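Local coordinates for aminotransferase, class V family protein (Trichomonas vaginalis, PDB 5F8V), which probably converts O-phospho-L-serine and 2-oxoglutarate to 3-phosphooxypyruvate and L-glutamate in serine biosynthesis, using pyridoxal 5'-phosphate as cofactor, at residues Val281-Arg294 / Arg300-Glu314. Sequence-based numbering, arbitrary orientation.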
loop_
_atom_site.group_PDB
_atom_site.type_symbol
_atom_site.label_atom_id
_atom_site.label_comp_id
_atom_site.label_asym_id
_atom_site.label_seq_id
_atom_site.Cartn_x
_atom_site.Cartn_y
_atom_site.Cartn_z
ATOM N N VAL A 281 18.752 10.187 26.218
ATOM C CA VAL A 281 18.070 11.356 25.652
ATOM C C VAL A 281 17.331 12.109 26.766
ATOM O O VAL A 281 17.416 13.333 26.830
ATOM C CB VAL A 281 17.099 11.005 24.499
ATOM C CG1 VAL A 281 16.360 12.239 24.009
ATOM C CG2 VAL A 281 17.825 10.344 23.333
ATOM N N TYR A 282 16.631 11.380 27.644
ATOM C CA TYR A 282 15.881 12.014 28.741
ATOM C C TYR A 282 16.779 12.668 29.780
ATOM O O TYR A 282 16.442 13.730 30.293
ATOM C CB TYR A 282 14.907 11.029 29.426
ATOM C CG TYR A 282 13.674 10.744 28.597
ATOM C CD1 TYR A 282 12.820 11.775 28.222
ATOM C CD2 TYR A 282 13.355 9.440 28.178
ATOM C CE1 TYR A 282 11.693 11.536 27.465
ATOM C CE2 TYR A 282 12.213 9.189 27.417
ATOM C CZ TYR A 282 11.381 10.248 27.064
ATOM O OH TYR A 282 10.241 10.063 26.298
ATOM N N GLU A 283 17.904 12.038 30.099
ATOM C CA GLU A 283 18.892 12.652 30.987
ATOM C C GLU A 283 19.520 13.915 30.350
ATOM O O GLU A 283 19.811 14.861 31.063
ATOM C CB GLU A 283 19.954 11.635 31.457
ATOM C CG GLU A 283 21.146 12.191 32.247
ATOM C CD GLU A 283 20.782 12.885 33.566
ATOM O OE1 GLU A 283 19.670 13.441 33.708
ATOM O OE2 GLU A 283 21.636 12.897 34.483
ATOM N N ALA A 284 19.689 13.937 29.025
ATOM C CA ALA A 284 20.128 15.153 28.327
ATOM C C ALA A 284 19.057 16.265 28.377
ATOM O O ALA A 284 19.396 17.446 28.500
ATOM C CB ALA A 284 20.522 14.846 26.891
ATOM N N ILE A 285 17.778 15.889 28.293
ATOM C CA ILE A 285 16.692 16.850 28.473
ATOM C C ILE A 285 16.692 17.362 29.923
ATOM O O ILE A 285 16.926 18.545 30.159
ATOM C CB ILE A 285 15.309 16.254 28.114
ATOM C CG1 ILE A 285 15.227 15.928 26.616
ATOM C CG2 ILE A 285 14.183 17.206 28.519
ATOM C CD1 ILE A 285 14.145 14.929 26.257
ATOM N N ASP A 286 16.476 16.450 30.870
ATOM C CA ASP A 286 16.212 16.791 32.282
ATOM C C ASP A 286 17.344 17.553 32.976
ATOM O O ASP A 286 17.081 18.479 33.753
ATOM C CB ASP A 286 15.883 15.532 33.102
ATOM C CG ASP A 286 14.526 14.920 32.747
ATOM O OD1 ASP A 286 13.720 15.543 32.036
ATOM O OD2 ASP A 286 14.260 13.783 33.185
ATOM N N SER A 287 18.587 17.179 32.685
ATOM C CA SER A 287 19.758 17.784 33.332
ATOM C C SER A 287 20.182 19.141 32.756
ATOM O O SER A 287 21.118 19.749 33.269
ATOM C CB SER A 287 20.950 16.827 33.266
ATOM O OG SER A 287 21.446 16.727 31.946
ATOM N N ASN A 288 19.509 19.599 31.699
ATOM C CA ASN A 288 19.871 20.813 30.990
ATOM C C ASN A 288 18.768 21.861 31.150
ATOM O O ASN A 288 17.641 21.600 30.768
ATOM C CB ASN A 288 20.075 20.475 29.506
ATOM C CG ASN A 288 20.686 21.614 28.713
ATOM O OD1 ASN A 288 20.483 22.785 29.021
ATOM N ND2 ASN A 288 21.422 21.273 27.665
ATOM N N PRO A 289 19.097 23.069 31.675
ATOM C CA PRO A 289 18.063 24.117 31.837
ATOM C C PRO A 289 17.434 24.651 30.536
ATOM O O PRO A 289 16.359 25.246 30.591
ATOM C CB PRO A 289 18.819 25.247 32.559
ATOM C CG PRO A 289 20.243 25.054 32.168
ATOM C CD PRO A 289 20.422 23.556 32.110
ATOM N N ASN A 290 18.075 24.437 29.388
ATOM C CA ASN A 290 17.515 24.886 28.105
ATOM C C ASN A 290 16.399 24.018 27.520
ATOM O O ASN A 290 15.730 24.442 26.568
ATOM C CB ASN A 290 18.634 25.028 27.078
ATOM C CG ASN A 290 19.653 26.069 27.487
ATOM O OD1 ASN A 290 19.319 27.251 27.605
ATOM N ND2 ASN A 290 20.895 25.643 27.721
ATOM N N PHE A 291 16.205 22.815 28.069
ATOM C CA PHE A 291 15.222 21.864 27.543
ATOM C C PHE A 291 14.335 21.285 28.657
ATOM O O PHE A 291 14.792 21.071 29.785
ATOM C CB PHE A 291 15.928 20.726 26.784
ATOM C CG PHE A 291 16.885 21.198 25.716
ATOM C CD1 PHE A 291 16.414 21.686 24.501
ATOM C CD2 PHE A 291 18.258 21.147 25.921
ATOM C CE1 PHE A 291 17.291 22.119 23.514
ATOM C CE2 PHE A 291 19.144 21.573 24.930
ATOM C CZ PHE A 291 18.659 22.058 23.732
ATOM N N VAL A 292 13.072 21.036 28.320
ATOM C CA VAL A 292 12.102 20.430 29.243
ATOM C C VAL A 292 11.224 19.397 28.536
ATOM O O VAL A 292 10.882 19.561 27.363
ATOM C CB VAL A 292 11.168 21.494 29.881
ATOM C CG1 VAL A 292 11.975 22.512 30.674
ATOM C CG2 VAL A 292 10.296 22.192 28.832
ATOM N N ASN A 293 10.872 18.340 29.264
ATOM C CA ASN A 293 9.859 17.372 28.845
ATOM C C ASN A 293 8.970 17.138 30.055
ATOM O O ASN A 293 9.477 16.860 31.140
ATOM C CB ASN A 293 10.504 16.060 28.369
ATOM C CG ASN A 293 9.501 14.903 28.249
ATOM O OD1 ASN A 293 8.957 14.428 29.248
ATOM N ND2 ASN A 293 9.285 14.424 27.028
ATOM N N ARG A 294 7.658 17.223 29.842
ATOM C CA ARG A 294 6.650 17.217 30.921
ATOM C C ARG A 294 6.077 15.842 31.249
ATOM O O ARG A 294 5.355 15.706 32.232
ATOM C CB ARG A 294 5.456 18.117 30.544
ATOM C CG ARG A 294 5.546 19.541 31.046
ATOM C CD ARG A 294 4.255 20.289 30.754
ATOM N NE ARG A 294 4.443 21.738 30.732
ATOM C CZ ARG A 294 3.516 22.624 30.366
ATOM N NH1 ARG A 294 2.301 22.233 29.992
ATOM N NH2 ARG A 294 3.814 23.922 30.372
ATOM N N ARG A 300 6.715 7.919 29.943
ATOM C CA ARG A 300 7.651 8.398 28.922
ATOM C C ARG A 300 7.948 7.339 27.860
ATOM O O ARG A 300 8.334 6.218 28.181
ATOM C CB ARG A 300 8.954 8.899 29.543
ATOM C CG ARG A 300 8.862 10.327 30.043
ATOM C CD ARG A 300 10.165 10.798 30.668
ATOM N NE ARG A 300 10.219 12.262 30.767
ATOM C CZ ARG A 300 11.214 12.947 31.324
ATOM N NH1 ARG A 300 12.257 12.324 31.865
ATOM N NH2 ARG A 300 11.165 14.277 31.347
ATOM N N SER A 301 7.757 7.721 26.600
ATOM C CA SER A 301 8.033 6.860 25.464
ATOM C C SER A 301 9.523 6.577 25.319
ATOM O O SER A 301 10.359 7.468 25.522
ATOM C CB SER A 301 7.498 7.501 24.187
ATOM O OG SER A 301 7.809 6.753 23.029
ATOM N N ARG A 302 9.840 5.325 24.978
ATOM C CA ARG A 302 11.194 4.950 24.596
ATOM C C ARG A 302 11.474 5.325 23.145
ATOM O O ARG A 302 12.628 5.402 22.759
ATOM C CB ARG A 302 11.428 3.440 24.751
ATOM C CG ARG A 302 11.248 2.886 26.163
ATOM C CD ARG A 302 10.977 1.379 26.166
ATOM N NE ARG A 302 9.862 1.069 25.270
ATOM C CZ ARG A 302 9.915 0.310 24.173
ATOM N NH1 ARG A 302 11.018 -0.354 23.828
ATOM N NH2 ARG A 302 8.816 0.184 23.423
ATOM N N MET A 303 10.423 5.513 22.344
ATOM C CA MET A 303 10.523 5.652 20.891
ATOM C C MET A 303 10.499 7.103 20.411
ATOM O O MET A 303 11.150 7.434 19.427
ATOM C CB MET A 303 9.368 4.905 20.215
ATOM C CG MET A 303 9.291 3.402 20.480
ATOM S SD MET A 303 10.568 2.445 19.617
ATOM C CE MET A 303 11.790 2.341 20.916
ATOM N N ASN A 304 9.722 7.954 21.081
ATOM C CA ASN A 304 9.554 9.348 20.677
ATOM C C ASN A 304 9.707 10.241 21.897
ATOM O O ASN A 304 8.952 10.117 22.865
ATOM C CB ASN A 304 8.186 9.555 20.027
ATOM C CG ASN A 304 7.914 8.568 18.900
ATOM O OD1 ASN A 304 7.348 7.493 19.133
ATOM N ND2 ASN A 304 8.360 8.902 17.677
ATOM N N MET A 305 10.694 11.129 21.852
ATOM C CA MET A 305 11.070 11.945 22.987
ATOM C C MET A 305 10.900 13.405 22.613
ATOM O O MET A 305 11.861 14.031 22.172
ATOM C CB MET A 305 12.526 11.651 23.364
ATOM C CG MET A 305 12.688 10.306 24.048
ATOM S SD MET A 305 14.029 9.292 23.452
ATOM C CE MET A 305 13.268 8.439 22.079
ATOM N N PRO A 306 9.669 13.947 22.763
ATOM C CA PRO A 306 9.526 15.387 22.569
ATOM C C PRO A 306 10.248 16.158 23.666
ATOM O O PRO A 306 10.456 15.645 24.772
ATOM C CB PRO A 306 8.010 15.634 22.613
ATOM C CG PRO A 306 7.407 14.404 23.189
ATOM C CD PRO A 306 8.384 13.280 23.035
ATOM N N PHE A 307 10.678 17.362 23.324
ATOM C CA PHE A 307 11.224 18.298 24.301
ATOM C C PHE A 307 11.159 19.707 23.734
ATOM O O PHE A 307 11.070 19.901 22.526
ATOM C CB PHE A 307 12.643 17.914 24.751
ATOM C CG PHE A 307 13.661 17.825 23.642
ATOM C CD1 PHE A 307 13.758 16.686 22.848
ATOM C CD2 PHE A 307 14.575 18.856 23.434
ATOM C CE1 PHE A 307 14.718 16.590 21.854
ATOM C CE2 PHE A 307 15.535 18.772 22.434
ATOM C CZ PHE A 307 15.616 17.636 21.647
ATOM N N PHE A 308 11.165 20.681 24.629
ATOM C CA PHE A 308 10.865 22.057 24.275
ATOM C C PHE A 308 11.831 23.028 24.913
ATOM O O PHE A 308 12.530 22.701 25.868
ATOM C CB PHE A 308 9.445 22.398 24.722
ATOM C CG PHE A 308 8.390 21.590 24.039
ATOM C CD1 PHE A 308 7.747 22.078 22.911
ATOM C CD2 PHE A 308 8.033 20.341 24.528
ATOM C CE1 PHE A 308 6.770 21.327 22.273
ATOM C CE2 PHE A 308 7.066 19.582 23.891
ATOM C CZ PHE A 308 6.433 20.075 22.761
ATOM N N ARG A 309 11.827 24.246 24.382
ATOM C CA ARG A 309 12.402 25.394 25.080
ATOM C C ARG A 309 11.700 25.460 26.440
ATOM O O ARG A 309 10.571 24.977 26.557
ATOM C CB ARG A 309 12.133 26.693 24.311
ATOM C CG ARG A 309 12.868 26.820 22.990
ATOM C CD ARG A 309 12.427 28.031 22.176
ATOM N NE ARG A 309 10.977 28.035 21.945
ATOM C CZ ARG A 309 10.076 28.741 22.638
ATOM N NH1 ARG A 309 10.435 29.556 23.637
ATOM N NH2 ARG A 309 8.786 28.620 22.339
ATOM N N PRO A 310 12.341 26.066 27.460
ATOM C CA PRO A 310 11.794 26.045 28.832
ATOM C C PRO A 310 10.300 26.403 28.986
ATOM O O PRO A 310 9.614 25.819 29.837
ATOM C CB PRO A 310 12.674 27.063 29.566
ATOM C CG PRO A 310 13.963 27.023 28.833
ATOM C CD PRO A 310 13.571 26.880 27.393
ATOM N N ASP A 311 9.811 27.328 28.157
ATOM C CA ASP A 311 8.400 27.743 28.154
ATOM C C ASP A 311 7.660 27.329 26.873
ATOM O O ASP A 311 6.615 27.892 26.538
ATOM C CB ASP A 311 8.296 29.270 28.383
ATOM C CG ASP A 311 9.137 30.094 27.395
ATOM O OD1 ASP A 311 9.422 29.609 26.274
ATOM O OD2 ASP A 311 9.525 31.233 27.751
ATOM N N GLY A 312 8.181 26.318 26.178
ATOM C CA GLY A 312 7.714 25.985 24.828
ATOM C C GLY A 312 6.386 25.252 24.719
ATOM O O GLY A 312 5.812 25.182 23.628
ATOM N N TYR A 313 5.892 24.693 25.825
ATOM C CA TYR A 313 4.608 23.966 25.801
ATOM C C TYR A 313 3.430 24.904 25.531
ATOM O O TYR A 313 2.620 24.645 24.645
ATOM C CB TYR A 313 4.381 23.177 27.100
ATOM C CG TYR A 313 4.980 21.788 27.097
ATOM C CD1 TYR A 313 4.339 20.730 26.445
ATOM C CD2 TYR A 313 6.176 21.521 27.758
ATOM C CE1 TYR A 313 4.876 19.444 26.449
ATOM C CE2 TYR A 313 6.724 20.245 27.764
ATOM C CZ TYR A 313 6.074 19.209 27.108
ATOM O OH TYR A 313 6.634 17.953 27.133
ATOM N N GLU A 314 3.367 25.997 26.286
ATOM C CA GLU A 314 2.273 26.967 26.197
ATOM C C GLU A 314 2.629 28.279 25.464
ATOM O O GLU A 314 1.720 29.006 25.060
ATOM C CB GLU A 314 1.748 27.255 27.610
ATOM C CG GLU A 314 1.168 26.013 28.287
ATOM C CD GLU A 314 0.917 26.188 29.774
ATOM O OE1 GLU A 314 0.228 27.159 30.155
ATOM O OE2 GLU A 314 1.398 25.340 30.564
#
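Buried Tyr-282 lies flat between Arg-300 and Met-305: CD of the arginine sits over one ring face, 3.7 Å from the ring centroid, while CG of the methionine presses on the opposite face, 3.3 Å from Tyr-282 CZ. Tyr-282 OH donates in plane to a lone pair of Ser-301 O (2.7 Å). The guanidinium of Arg-300 runs nearly parallel to this ring and spends its edge on two residues. On the exposed side, NH1 and NH2 take the Asp-286 carboxylate end-on, NH1 to OD2 almost straight at 174°; NE and NH2 both reach OD1 of Asn-293 from the same face of its amide. With CG anti to the backbone N (chi1 166°), Asn-293 also sends ND2 to Pro-306 O (2.8 Å). The last turns of helix 267-286, residues 281-286, run nearly parallel to strand 304-307, which pairs with strand 345-348 in a small antiparallel sheet of this class-V aminotransferase; past the helix, the chain turns back and Val-292 forms a single antiparallel bridge with Phe-308. In the buried part, Phe-307 and Phe-291 make an offset edge-to-face pair, the edge of Phe-307 toward Phe-291 (planes at 82°), and Phe-307 CB rests on Ile-285 CD1. Phe-324 of helix 318-329 touches Phe-307; Met-365 of helix 355-367 touches Ile-285 and Phe-291. Arg-294 lies over the Tyr-313 ring, Phe-308 on its other face; outermost, exposed Arg-294 NH2 meets a single oxygen, OE2 of exposed Glu-314, on the anti side at 2.8 Å.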